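Local coordinates for isoform A of Peptidoglycan-recognition protein LB (Drosophila melanogaster, PDB 7NSZ) that hydrolyses, with the help of zinc, the bond between N-acetylmuramoyl and L-alanine residues in bacterial peptidoglycan, probably scavenging immune-active fragments in insect innate immunity, at residues W119-K133 and E161-W174. The protein carries 1 engineered substitution. Residues are numbered along the deposited sequence; the frame is centred on the assembly and turned at random.
Sequences WRTELPPKQMLDAAK and ECPGGRLFAEISSW. With ZN (zinc ion), chain B.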
loop_
_atom_site.group_PDB
_atom_site.type_symbol
_atom_site.label_atom_id
_atom_site.label_comp_id
_atom_site.label_asym_id
_atom_site.label_seq_id
_atom_site.Cartn_x
_atom_site.Cartn_y
_atom_site.Cartn_z
ATOM N N TRP A 119 11.619 -2.005 6.074
ATOM C CA TRP A 119 11.988 -3.253 5.346
ATOM C C TRP A 119 13.198 -3.034 4.416
ATOM O O TRP A 119 13.347 -3.638 3.370
ATOM C CB TRP A 119 10.747 -3.802 4.655
ATOM C CG TRP A 119 9.592 -4.024 5.601
ATOM C CD1 TRP A 119 8.371 -3.391 5.567
ATOM C CD2 TRP A 119 9.576 -4.811 6.801
ATOM N NE1 TRP A 119 7.589 -3.804 6.590
ATOM C CE2 TRP A 119 8.301 -4.656 7.397
ATOM C CE3 TRP A 119 10.499 -5.672 7.410
ATOM C CZ2 TRP A 119 7.921 -5.297 8.550
ATOM C CZ3 TRP A 119 10.146 -6.293 8.574
ATOM C CH2 TRP A 119 8.877 -6.138 9.128
ATOM N N ARG A 120 14.067 -2.141 4.878
ATOM C CA ARG A 120 15.382 -1.922 4.206
ATOM C C ARG A 120 16.241 -3.185 4.221
ATOM O O ARG A 120 16.762 -3.486 3.165
ATOM C CB ARG A 120 16.090 -0.740 4.863
ATOM C CG ARG A 120 15.494 0.584 4.412
ATOM C CD ARG A 120 16.211 1.733 5.095
ATOM N NE ARG A 120 16.086 1.605 6.533
ATOM C CZ ARG A 120 17.005 1.955 7.431
ATOM N NH1 ARG A 120 18.130 2.537 7.052
ATOM N NH2 ARG A 120 16.787 1.742 8.715
ATOM N N THR A 121 16.339 -3.875 5.340
ATOM C CA THR A 121 17.267 -5.051 5.447
ATOM C C THR A 121 16.532 -6.295 5.892
ATOM O O THR A 121 16.917 -7.377 5.460
ATOM C CB THR A 121 18.463 -4.743 6.358
ATOM O OG1 THR A 121 17.922 -4.411 7.631
ATOM C CG2 THR A 121 19.325 -3.644 5.786
ATOM N N GLU A 122 15.508 -6.179 6.740
ATOM C CA GLU A 122 14.708 -7.339 7.165
ATOM C C GLU A 122 13.593 -7.633 6.157
ATOM O O GLU A 122 13.029 -6.678 5.554
ATOM C CB GLU A 122 14.047 -7.065 8.501
ATOM C CG GLU A 122 14.910 -7.323 9.688
ATOM C CD GLU A 122 15.599 -8.670 9.619
ATOM O OE1 GLU A 122 16.829 -8.640 9.435
ATOM O OE2 GLU A 122 14.910 -9.713 9.685
ATOM N N LEU A 123 13.313 -8.901 5.981
ATOM C CA LEU A 123 12.173 -9.390 5.164
ATOM C C LEU A 123 10.928 -9.329 6.040
ATOM O O LEU A 123 10.925 -9.858 7.144
ATOM C CB LEU A 123 12.433 -10.823 4.687
ATOM C CG LEU A 123 11.370 -11.387 3.768
ATOM C CD1 LEU A 123 11.398 -10.625 2.453
ATOM C CD2 LEU A 123 11.594 -12.870 3.554
ATOM N N PRO A 124 9.790 -8.761 5.586
ATOM C CA PRO A 124 8.578 -8.847 6.399
ATOM C C PRO A 124 8.241 -10.304 6.706
ATOM O O PRO A 124 8.491 -11.193 5.882
ATOM C CB PRO A 124 7.493 -8.196 5.499
ATOM C CG PRO A 124 8.279 -7.255 4.610
ATOM C CD PRO A 124 9.611 -7.974 4.361
ATOM N N PRO A 125 7.616 -10.533 7.881
ATOM C CA PRO A 125 7.161 -11.883 8.224
ATOM C C PRO A 125 6.153 -12.387 7.186
ATOM O O PRO A 125 5.438 -11.571 6.505
ATOM C CB PRO A 125 6.594 -11.776 9.630
ATOM C CG PRO A 125 6.546 -10.325 9.976
ATOM C CD PRO A 125 7.334 -9.554 8.945
ATOM N N LYS A 126 6.096 -13.702 6.980
ATOM C CA LYS A 126 5.300 -14.335 5.911
ATOM C C LYS A 126 3.848 -13.828 5.954
ATOM O O LYS A 126 3.241 -13.726 4.906
ATOM C CB LYS A 126 5.349 -15.868 5.985
ATOM N N GLN A 127 3.262 -13.670 7.128
ATOM C CA GLN A 127 1.834 -13.261 7.181
ATOM C C GLN A 127 1.622 -11.916 6.477
ATOM O O GLN A 127 0.522 -11.689 5.957
ATOM C CB GLN A 127 1.297 -13.259 8.617
ATOM C CG GLN A 127 1.912 -12.248 9.559
ATOM C CD GLN A 127 3.159 -12.711 10.274
ATOM O OE1 GLN A 127 3.784 -13.684 9.841
ATOM N NE2 GLN A 127 3.555 -11.963 11.289
ATOM N N MET A 128 2.609 -11.024 6.503
ATOM C CA MET A 128 2.503 -9.720 5.796
ATOM C C MET A 128 2.596 -9.969 4.299
ATOM O O MET A 128 1.850 -9.371 3.532
ATOM C CB MET A 128 3.575 -8.743 6.266
ATOM C CG MET A 128 3.420 -8.362 7.724
ATOM S SD MET A 128 4.597 -7.076 8.188
ATOM C CE MET A 128 3.857 -5.703 7.314
ATOM N N LEU A 129 3.535 -10.807 3.866
ATOM C CA LEU A 129 3.703 -11.075 2.417
ATOM C C LEU A 129 2.458 -11.759 1.850
ATOM O O LEU A 129 1.936 -11.368 0.806
ATOM C CB LEU A 129 4.944 -11.913 2.158
ATOM C CG LEU A 129 6.238 -11.325 2.686
ATOM C CD1 LEU A 129 7.383 -12.336 2.451
ATOM C CD2 LEU A 129 6.587 -9.961 2.123
ATOM N N ASP A 130 1.940 -12.742 2.578
ATOM C CA ASP A 130 0.702 -13.427 2.195
ATOM C C ASP A 130 -0.484 -12.454 2.155
ATOM O O ASP A 130 -1.295 -12.502 1.207
ATOM C CB ASP A 130 0.424 -14.557 3.176
ATOM C CG ASP A 130 1.323 -15.779 2.989
ATOM O OD1 ASP A 130 2.019 -15.842 1.955
ATOM O OD2 ASP A 130 1.226 -16.690 3.843
ATOM N N ALA A 131 -0.612 -11.584 3.168
ATOM C CA ALA A 131 -1.730 -10.622 3.161
ATOM C C ALA A 131 -1.668 -9.741 1.925
ATOM O O ALA A 131 -2.687 -9.477 1.282
ATOM C CB ALA A 131 -1.685 -9.804 4.399
ATOM N N ALA A 132 -0.483 -9.241 1.556
ATOM C CA ALA A 132 -0.364 -8.337 0.395
ATOM C C ALA A 132 -0.793 -9.083 -0.852
ATOM O O ALA A 132 -1.519 -8.558 -1.645
ATOM C CB ALA A 132 1.009 -7.733 0.280
ATOM N N LYS A 133 -0.306 -10.322 -0.999
ATOM C CA LYS A 133 -0.657 -11.101 -2.215
ATOM C C LYS A 133 -2.175 -11.394 -2.237
ATOM O O LYS A 133 -2.753 -11.290 -3.317
ATOM C CB LYS A 133 0.144 -12.394 -2.304
ATOM C CG LYS A 133 1.641 -12.165 -2.404
ATOM C CD LYS A 133 2.389 -13.509 -2.263
ATOM C CE LYS A 133 3.896 -13.390 -2.282
ATOM N NZ LYS A 133 4.557 -14.715 -2.173
ATOM N N GLU A 161 14.128 5.371 -1.473
ATOM C CA GLU A 161 14.536 4.015 -1.038
ATOM C C GLU A 161 13.327 3.069 -0.872
ATOM O O GLU A 161 13.487 1.856 -0.970
ATOM C CB GLU A 161 15.229 4.202 0.296
ATOM C CG GLU A 161 15.806 2.970 0.926
ATOM C CD GLU A 161 16.921 3.304 1.909
ATOM O OE1 GLU A 161 17.630 2.383 2.345
ATOM O OE2 GLU A 161 17.068 4.495 2.260
ATOM N N CYS A 162 12.168 3.654 -0.582
ATOM C CA CYS A 162 10.905 2.881 -0.403
ATOM C C CYS A 162 10.737 1.903 -1.567
ATOM O O CYS A 162 10.835 2.275 -2.738
ATOM C CB CYS A 162 9.752 3.863 -0.312
ATOM S SG CYS A 162 8.188 3.018 -0.071
ATOM N N PRO A 163 10.364 0.614 -1.333
ATOM C CA PRO A 163 9.929 0.022 -0.057
ATOM C C PRO A 163 10.982 -0.671 0.816
ATOM O O PRO A 163 10.673 -1.511 1.594
ATOM C CB PRO A 163 8.901 -1.025 -0.552
ATOM C CG PRO A 163 9.546 -1.555 -1.849
ATOM C CD PRO A 163 10.071 -0.276 -2.476
ATOM N N GLY A 164 12.234 -0.200 0.687
ATOM C CA GLY A 164 13.391 -0.833 1.350
ATOM C C GLY A 164 13.999 -1.859 0.428
ATOM O O GLY A 164 13.301 -2.544 -0.268
ATOM N N GLY A 165 15.327 -1.972 0.433
ATOM C CA GLY A 165 16.012 -2.909 -0.456
ATOM C C GLY A 165 15.565 -4.341 -0.259
ATOM O O GLY A 165 15.410 -5.009 -1.260
ATOM N N ARG A 166 15.407 -4.816 0.959
ATOM C CA ARG A 166 15.040 -6.231 1.165
ATOM C C ARG A 166 13.625 -6.500 0.626
ATOM O O ARG A 166 13.418 -7.540 -0.063
ATOM C CB ARG A 166 15.171 -6.630 2.633
ATOM C CG ARG A 166 14.994 -8.122 2.901
ATOM C CD ARG A 166 16.029 -8.996 2.212
ATOM N NE ARG A 166 15.702 -10.402 2.208
ATOM C CZ ARG A 166 14.990 -11.009 1.256
ATOM N NH1 ARG A 166 14.448 -10.271 0.294
ATOM N NH2 ARG A 166 14.794 -12.333 1.288
ATOM N N LEU A 167 12.646 -5.652 0.962
ATOM C CA LEU A 167 11.269 -5.875 0.452
ATOM C C LEU A 167 11.238 -5.626 -1.056
ATOM O O LEU A 167 10.525 -6.325 -1.747
ATOM C CB LEU A 167 10.334 -4.950 1.228
ATOM C CG LEU A 167 8.881 -4.971 0.758
ATOM C CD1 LEU A 167 8.273 -6.362 0.681
ATOM C CD2 LEU A 167 8.055 -4.047 1.662
ATOM N N PHE A 168 12.069 -4.719 -1.571
ATOM C CA PHE A 168 12.155 -4.536 -3.026
ATOM C C PHE A 168 12.597 -5.869 -3.689
ATOM O O PHE A 168 12.067 -6.290 -4.709
ATOM C CB PHE A 168 13.068 -3.376 -3.416
ATOM C CG PHE A 168 12.929 -3.108 -4.895
ATOM C CD1 PHE A 168 11.766 -2.579 -5.414
ATOM C CD2 PHE A 168 13.990 -3.305 -5.777
ATOM C CE1 PHE A 168 11.605 -2.347 -6.764
ATOM C CE2 PHE A 168 13.822 -3.057 -7.126
ATOM C CZ PHE A 168 12.660 -2.551 -7.626
ATOM N N ALA A 169 13.647 -6.493 -3.137
ATOM C CA ALA A 169 14.137 -7.766 -3.711
ATOM C C ALA A 169 13.041 -8.819 -3.625
ATOM O O ALA A 169 12.871 -9.628 -4.569
ATOM C CB ALA A 169 15.402 -8.201 -3.000
ATOM N N GLU A 170 12.272 -8.851 -2.549
ATOM C CA GLU A 170 11.164 -9.797 -2.408
ATOM C C GLU A 170 10.135 -9.551 -3.515
ATOM O O GLU A 170 9.694 -10.510 -4.154
ATOM C CB GLU A 170 10.556 -9.637 -1.009
ATOM C CG GLU A 170 9.251 -10.395 -0.783
ATOM C CD GLU A 170 9.265 -11.902 -0.899
ATOM O OE1 GLU A 170 10.344 -12.511 -0.605
ATOM O OE2 GLU A 170 8.200 -12.485 -1.181
ATOM N N ILE A 171 9.634 -8.313 -3.658
ATOM C CA ILE A 171 8.526 -8.094 -4.617
ATOM C C ILE A 171 9.017 -8.311 -6.039
ATOM O O ILE A 171 8.230 -8.584 -6.939
ATOM C CB ILE A 171 7.824 -6.713 -4.480
ATOM C CG1 ILE A 171 8.715 -5.544 -4.908
ATOM C CG2 ILE A 171 7.310 -6.573 -3.054
ATOM C CD1 ILE A 171 7.990 -4.182 -4.908
ATOM N N SER A 172 10.344 -8.177 -6.221
ATOM C CA SER A 172 10.953 -8.479 -7.546
ATOM C C SER A 172 10.707 -9.934 -7.926
ATOM O O SER A 172 10.817 -10.232 -9.120
ATOM C CB SER A 172 12.405 -8.142 -7.652
ATOM O OG SER A 172 12.667 -6.768 -7.363
ATOM N N SER A 173 10.341 -10.787 -6.978
ATOM C CA SER A 173 10.084 -12.221 -7.281
ATOM C C SER A 173 8.592 -12.499 -7.423
ATOM O O SER A 173 8.227 -13.675 -7.563
ATOM C CB SER A 173 10.663 -13.073 -6.191
ATOM O OG SER A 173 9.861 -13.051 -5.010
ATOM N N TRP A 174 7.712 -11.504 -7.222
ATOM C CA TRP A 174 6.261 -11.708 -7.316
ATOM C C TRP A 174 5.812 -11.709 -8.771
ATOM O O TRP A 174 6.371 -11.034 -9.642
ATOM C CB TRP A 174 5.487 -10.639 -6.528
ATOM C CG TRP A 174 5.661 -10.704 -5.049
ATOM C CD1 TRP A 174 6.550 -11.472 -4.350
ATOM C CD2 TRP A 174 5.014 -9.870 -4.084
ATOM N NE1 TRP A 174 6.450 -11.205 -3.021
ATOM C CE2 TRP A 174 5.508 -10.234 -2.818
ATOM C CE3 TRP A 174 3.993 -8.902 -4.165
ATOM C CZ2 TRP A 174 5.091 -9.620 -1.637
ATOM C CZ3 TRP A 174 3.577 -8.299 -3.003
ATOM C CH2 TRP A 174 4.101 -8.656 -1.763
HETATM ZN ZN ZN B . 6.708 4.638 -0.668
HETATM O O HOH W 1 16.716 -10.486 4.966
HETATM O O HOH W 2 7.443 -14.863 -2.168
#
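Lys-133 reaches out from helix 126-133 and lays its extended side chain on the indole of Trp-174, with CE 3.7 Å from the centroid of the five-membered ring in a CH-pi contact. NZ lies farther off-centre, a loose cation-pi partner. Lysine suits the spot because its methylenes cover the ring while its ammonium donates to a water that in turn donates to Glu-170 OE2. The same OE2 accepts from Trp-174 NE1 at 2.8 Å, in the indole plane and nearly straight (170°), which fixes the ring's rotation. Leu-129 CD2 abuts the ring edge, and Ala-132, small enough to admit it, sets CB 3.8 Å from Trp-174 CH2. A leucine in place of Trp-174 would probably leave Glu-170 OE2 without its indole donor and the lysine methylenes without a flat surface to cover.

Toward the other end, Leu-123 CD1 rests over one face of the Arg-166 guanidinium and against Glu-170 CB. The arginine chain, bent at chi2 (62°), runs along the backbone of Thr-121 and Glu-122, and a water links its NE to Thr-121 O. Deeper, Leu-167 packs CB on Trp-119 CB (3.6 Å) and CD1 on Pro-124 CG, and also touches Leu-115 of strand 110-115.

Two backbone bonds set this register: Leu-167 N to Trp-119 O (3.2 Å) and Arg-166 N to Arg-120 O (2.9 Å). Gly-164, the N-cap, lies 3.6 Å from Arg-120, CA to CA; a CB there would strike Trp-119 O and Arg-120 N, and its backbone angles alone call for glycine. Two residues earlier, Cys-162 SG binds zinc at 2.3 Å, with His-44 and His-154 completing the protein ligands. The loop and helix 126-133 thus pack against the short helix following the zinc cysteine, joining the metal-site edge of the amidase-2 (PGRP) fold to helix 126-142.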